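PDB 3DH0: SAM dependent methyltransferase from Aquifex aeolicus, which binds S-adenosylmethionine and probably transfers its methyl group to an acceptor, as other Rossmann-fold methyltransferases do. Local coordinates for residues Lys11-Asp16 against Val75-Glu80. Numbering follows the deposited sequence.
Sequences KIKKLD and VNYAWE. With SAM (S-adenosylmethionine), chain C.
Tyr77 reaches out from helix 72-85 to three side chains of the segment Lys11-Asp16, Ile12, Lys13 and Asp16, so one aromatic residue carries the whole second-segment side of this surface contact. Along Val75-Glu80, Val75 turns instead to strand 90-94, packing on Val92 and Lys94. Next, Tyr77 sets its CG anti to the backbone N (chi1 -173°), which swings the ring off the helix and across to the N-terminal loop. Near the base of the ring, Ile12 CD1 lies over one face, 3.5 Å from Tyr77 CG, and makes a CH-pi contact with the centroid at 3.9 Å. Ala48 touches both of these side chains and completes a small apolar patch. At the far end, Tyr77 OH donates to Asp16 OD2 over 2.7 Å, on the anti side of the carboxylate and 27° out of its plane; carboxylate and ring stand perpendicular. The same hydroxyl accepts from Lys13 NZ at 3.1 Å, the lysine chain bending at chi2 and chi4 to bring its ammonium there. Lys13 NZ and Asp16 OD2 themselves form a long salt bridge of 3.7 Å. One helical turn beyond Tyr77, Lys81 of the same helix pairs with Asp16 OD1, so the helix grips both carboxylate oxygens. A leucine in place of Tyr77 would probably leave Lys13 and Asp16 without their shared hydroxyl and Ile12 without its aromatic face. Between Ile12 and Asp16, Leu15 faces the cofactor, its CD2 3.6 Å from CB of S-adenosylmethionine. The chemistry thus implies a tie between the helix following strand 64-69, whose Asp69 binds the cofactor, and an N-terminal loop lining the methionine end of the pocket: a phenol used as both donor and acceptor, flanked by opposite charges.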
ATOM      1  N   LYS A  11     -12.746  13.957  -2.005  1.00 27.71           N
ATOM      2  CA  LYS A  11     -12.100  13.830  -3.306  1.00 27.40           C
ATOM      3  C   LYS A  11     -11.897  12.361  -3.661  1.00 27.30           C
ATOM      4  O   LYS A  11     -11.254  12.044  -4.657  1.00 26.23           O
ATOM      5  CB  LYS A  11     -10.727  14.508  -3.289  1.00 28.02           C
ATOM      6  CG  LYS A  11     -10.718  16.024  -3.267  1.00 28.21           C
ATOM      7  CD  LYS A  11      -9.281  16.528  -3.245  1.00 27.51           C
ATOM      8  CE  LYS A  11      -9.183  17.993  -3.653  1.00 29.74           C
ATOM      9  NZ  LYS A  11      -9.976  18.877  -2.767  1.00 28.67           N
ATOM     10  N   ILE A  12     -12.448  11.470  -2.846  1.00 27.54           N
ATOM     11  CA  ILE A  12     -12.284  10.032  -3.044  1.00 27.98           C
ATOM     12  C   ILE A  12     -12.472   9.474  -4.455  1.00 28.05           C
ATOM     13  O   ILE A  12     -11.851   8.474  -4.813  1.00 28.26           O
ATOM     14  CB  ILE A  12     -13.200   9.230  -2.100  1.00 28.81           C
ATOM     15  CG1 ILE A  12     -12.695   7.790  -2.011  1.00 28.65           C
ATOM     16  CG2 ILE A  12     -14.634   9.240  -2.619  1.00 27.50           C
ATOM     17  CD1 ILE A  12     -13.209   7.048  -0.819  1.00 29.51           C
ATOM     18  N   LYS A  13     -13.319  10.107  -5.254  1.00 27.80           N
ATOM     19  CA  LYS A  13     -13.559   9.633  -6.606  1.00 26.63           C
ATOM     20  C   LYS A  13     -12.281   9.732  -7.422  1.00 27.25           C
ATOM     21  O   LYS A  13     -12.140   9.087  -8.460  1.00 28.32           O
ATOM     22  CB  LYS A  13     -14.666  10.457  -7.258  1.00 26.54           C
ATOM     23  CG  LYS A  13     -15.807   9.633  -7.795  1.00 23.75           C
ATOM     24  CD  LYS A  13     -16.508   8.882  -6.697  1.00 23.57           C
ATOM     25  CE  LYS A  13     -17.431   7.825  -7.285  1.00 27.08           C
ATOM     26  NZ  LYS A  13     -16.687   6.849  -8.135  1.00 25.84           N
ATOM     27  N   LYS A  14     -11.350  10.557  -6.952  1.00 26.19           N
ATOM     28  CA  LYS A  14     -10.075  10.720  -7.630  1.00 25.31           C
ATOM     29  C   LYS A  14      -9.234   9.471  -7.403  1.00 25.05           C
ATOM     30  O   LYS A  14      -8.267   9.219  -8.116  1.00 24.46           O
ATOM     31  CB  LYS A  14      -9.330  11.937  -7.089  1.00 26.57           C
ATOM     32  CG  LYS A  14      -9.546  13.230  -7.847  1.00 29.87           C
ATOM     33  CD  LYS A  14      -8.643  14.317  -7.256  1.00 35.38           C
ATOM     34  CE  LYS A  14      -8.739  15.650  -8.011  1.00 38.25           C
ATOM     35  NZ  LYS A  14      -8.237  16.846  -7.230  1.00 36.13           N
ATOM     36  N   LEU A  15      -9.604   8.694  -6.396  1.00 23.17           N
ATOM     37  CA  LEU A  15      -8.885   7.471  -6.092  1.00 24.49           C
ATOM     38  C   LEU A  15      -9.544   6.278  -6.796  1.00 25.48           C
ATOM     39  O   LEU A  15      -8.920   5.248  -7.013  1.00 25.15           O
ATOM     40  CB  LEU A  15      -8.866   7.253  -4.582  1.00 24.60           C
ATOM     41  CG  LEU A  15      -8.229   8.369  -3.740  1.00 26.38           C
ATOM     42  CD1 LEU A  15      -8.490   8.120  -2.246  1.00 22.60           C
ATOM     43  CD2 LEU A  15      -6.734   8.452  -4.045  1.00 24.82           C
ATOM     44  N   ASP A  16     -10.804   6.442  -7.176  1.00 25.92           N
ATOM     45  CA  ASP A  16     -11.559   5.388  -7.843  1.00 26.96           C
ATOM     46  C   ASP A  16     -11.705   5.740  -9.333  1.00 27.67           C
ATOM     47  O   ASP A  16     -12.791   5.680  -9.906  1.00 26.60           O
ATOM     48  CB  ASP A  16     -12.936   5.264  -7.164  1.00 26.61           C
ATOM     49  CG  ASP A  16     -13.568   3.900  -7.353  1.00 26.10           C
ATOM     50  OD1 ASP A  16     -12.824   2.941  -7.642  1.00 25.32           O
ATOM     51  OD2 ASP A  16     -14.804   3.782  -7.198  1.00 23.78           O
ATOM     52  N   VAL A  75     -12.927   3.752   4.651  1.00 21.18           N
ATOM     53  CA  VAL A  75     -13.194   2.376   5.023  1.00 20.25           C
ATOM     54  C   VAL A  75     -14.548   1.912   4.480  1.00 20.39           C
ATOM     55  O   VAL A  75     -14.649   0.867   3.839  1.00 20.28           O
ATOM     56  CB  VAL A  75     -13.164   2.203   6.557  1.00 19.38           C
ATOM     57  CG1 VAL A  75     -13.510   0.780   6.926  1.00 16.76           C
ATOM     58  CG2 VAL A  75     -11.792   2.578   7.098  1.00 18.94           C
ATOM     59  N   ASN A  76     -15.591   2.694   4.711  1.00 19.80           N
ATOM     60  CA  ASN A  76     -16.901   2.282   4.241  1.00 20.45           C
ATOM     61  C   ASN A  76     -17.044   2.286   2.726  1.00 20.23           C
ATOM     62  O   ASN A  76     -17.809   1.513   2.169  1.00 20.54           O
ATOM     63  CB  ASN A  76     -17.989   3.126   4.907  1.00 20.45           C
ATOM     64  CG  ASN A  76     -18.072   2.887   6.417  1.00 22.78           C
ATOM     65  OD1 ASN A  76     -18.091   1.740   6.880  1.00 22.47           O
ATOM     66  ND2 ASN A  76     -18.122   3.971   7.186  1.00 21.88           N
ATOM     67  N   TYR A  77     -16.288   3.142   2.059  1.00 21.17           N
ATOM     68  CA  TYR A  77     -16.344   3.216   0.612  1.00 21.26           C
ATOM     69  C   TYR A  77     -15.710   1.961   0.025  1.00 22.57           C
ATOM     70  O   TYR A  77     -16.272   1.334  -0.878  1.00 24.23           O
ATOM     71  CB  TYR A  77     -15.587   4.445   0.119  1.00 19.68           C
ATOM     72  CG  TYR A  77     -15.738   4.690  -1.358  1.00 21.18           C
ATOM     73  CD1 TYR A  77     -16.734   5.536  -1.848  1.00 20.41           C
ATOM     74  CD2 TYR A  77     -14.880   4.081  -2.276  1.00 22.45           C
ATOM     75  CE1 TYR A  77     -16.865   5.772  -3.210  1.00 19.67           C
ATOM     76  CE2 TYR A  77     -15.009   4.313  -3.638  1.00 21.32           C
ATOM     77  CZ  TYR A  77     -15.999   5.159  -4.094  1.00 20.43           C
ATOM     78  OH  TYR A  77     -16.114   5.392  -5.438  1.00 20.61           O
ATOM     79  N   ALA A  78     -14.533   1.607   0.537  1.00 22.66           N
ATOM     80  CA  ALA A  78     -13.811   0.422   0.078  1.00 22.71           C
ATOM     81  C   ALA A  78     -14.605  -0.843   0.370  1.00 22.04           C
ATOM     82  O   ALA A  78     -14.594  -1.787  -0.404  1.00 21.44           O
ATOM     83  CB  ALA A  78     -12.449   0.342   0.756  1.00 21.94           C
ATOM     84  N   TRP A  79     -15.295  -0.854   1.498  1.00 22.10           N
ATOM     85  CA  TRP A  79     -16.096  -1.996   1.873  1.00 22.34           C
ATOM     86  C   TRP A  79     -17.214  -2.204   0.857  1.00 23.01           C
ATOM     87  O   TRP A  79     -17.374  -3.302   0.333  1.00 23.59           O
ATOM     88  CB  TRP A  79     -16.677  -1.779   3.268  1.00 23.24           C
ATOM     89  CG  TRP A  79     -17.550  -2.884   3.719  1.00 22.83           C
ATOM     90  CD1 TRP A  79     -18.841  -2.788   4.123  1.00 23.51           C
ATOM     91  CD2 TRP A  79     -17.210  -4.269   3.774  1.00 23.96           C
ATOM     92  NE1 TRP A  79     -19.335  -4.032   4.424  1.00 25.69           N
ATOM     93  CE2 TRP A  79     -18.349  -4.960   4.219  1.00 23.79           C
ATOM     94  CE3 TRP A  79     -16.046  -4.994   3.487  1.00 25.85           C
ATOM     95  CZ2 TRP A  79     -18.368  -6.345   4.381  1.00 25.23           C
ATOM     96  CZ3 TRP A  79     -16.061  -6.376   3.648  1.00 25.87           C
ATOM     97  CH2 TRP A  79     -17.214  -7.036   4.090  1.00 27.96           C
ATOM     98  N   GLU A  80     -17.986  -1.155   0.579  1.00 22.64           N
ATOM     99  CA  GLU A  80     -19.074  -1.272  -0.373  1.00 23.68           C
ATOM    100  C   GLU A  80     -18.497  -1.716  -1.708  1.00 23.41           C
ATOM    101  O   GLU A  80     -19.157  -2.357  -2.514  1.00 23.16           O
ATOM    102  CB  GLU A  80     -19.817   0.056  -0.532  1.00 25.60           C
ATOM    103  CG  GLU A  80     -20.862  -0.000  -1.641  1.00 33.24           C
ATOM    104  CD  GLU A  80     -21.905   1.104  -1.575  1.00 38.84           C
ATOM    105  OE1 GLU A  80     -21.530   2.302  -1.552  1.00 42.67           O
ATOM    106  OE2 GLU A  80     -23.114   0.778  -1.564  1.00 41.85           O
TER
HETATM  107  N   SAM C 220      -3.727   3.664  -2.214  1.00 36.37           N
HETATM  108  CA  SAM C 220      -5.048   4.201  -2.665  1.00 37.77           C
HETATM  109  C   SAM C 220      -5.277   3.885  -4.125  1.00 39.30           C
HETATM  110  O   SAM C 220      -4.405   3.268  -4.738  1.00 40.08           O
HETATM  111  OXT SAM C 220      -6.383   4.293  -4.608  1.00 42.12           O
HETATM  112  CB  SAM C 220      -5.087   5.712  -2.456  1.00 37.25           C
HETATM  113  CG  SAM C 220      -4.542   6.030  -1.124  1.00 35.07           C
HETATM  114  SD  SAM C 220      -4.438   7.749  -0.555  1.00 32.83           S
HETATM  115  CE  SAM C 220      -3.133   8.424  -1.585  1.00 34.32           C
HETATM  116  C5' SAM C 220      -3.732   7.516   1.007  1.00 30.92           C
HETATM  117  C4' SAM C 220      -4.656   6.965   2.073  1.00 28.67           C
HETATM  118  O4' SAM C 220      -3.824   6.799   3.215  1.00 27.92           O
HETATM  119  C3' SAM C 220      -5.696   7.990   2.567  1.00 27.94           C
HETATM  120  O3' SAM C 220      -6.979   7.466   2.118  1.00 25.83           O
HETATM  121  C2' SAM C 220      -5.653   7.939   4.081  1.00 25.87           C
HETATM  122  O2' SAM C 220      -6.866   7.896   4.802  1.00 25.94           O
HETATM  123  C1' SAM C 220      -4.637   6.779   4.315  1.00 27.95           C
HETATM  124  N9  SAM C 220      -3.752   6.885   5.459  1.00 28.48           N
HETATM  125  C8  SAM C 220      -3.013   7.954   5.924  1.00 28.94           C
HETATM  126  N7  SAM C 220      -2.312   7.671   6.978  1.00 28.30           N
HETATM  127  C5  SAM C 220      -2.600   6.331   7.234  1.00 28.79           C
HETATM  128  C6  SAM C 220      -2.154   5.422   8.236  1.00 29.45           C
HETATM  129  N6  SAM C 220      -1.283   5.793   9.200  1.00 28.65           N
HETATM  130  N1  SAM C 220      -2.639   4.120   8.210  1.00 30.09           N
HETATM  131  C2  SAM C 220      -3.511   3.792   7.227  1.00 29.55           C
HETATM  132  N3  SAM C 220      -3.986   4.566   6.246  1.00 28.67           N
HETATM  133  C4  SAM C 220      -3.487   5.832   6.304  1.00 28.08           C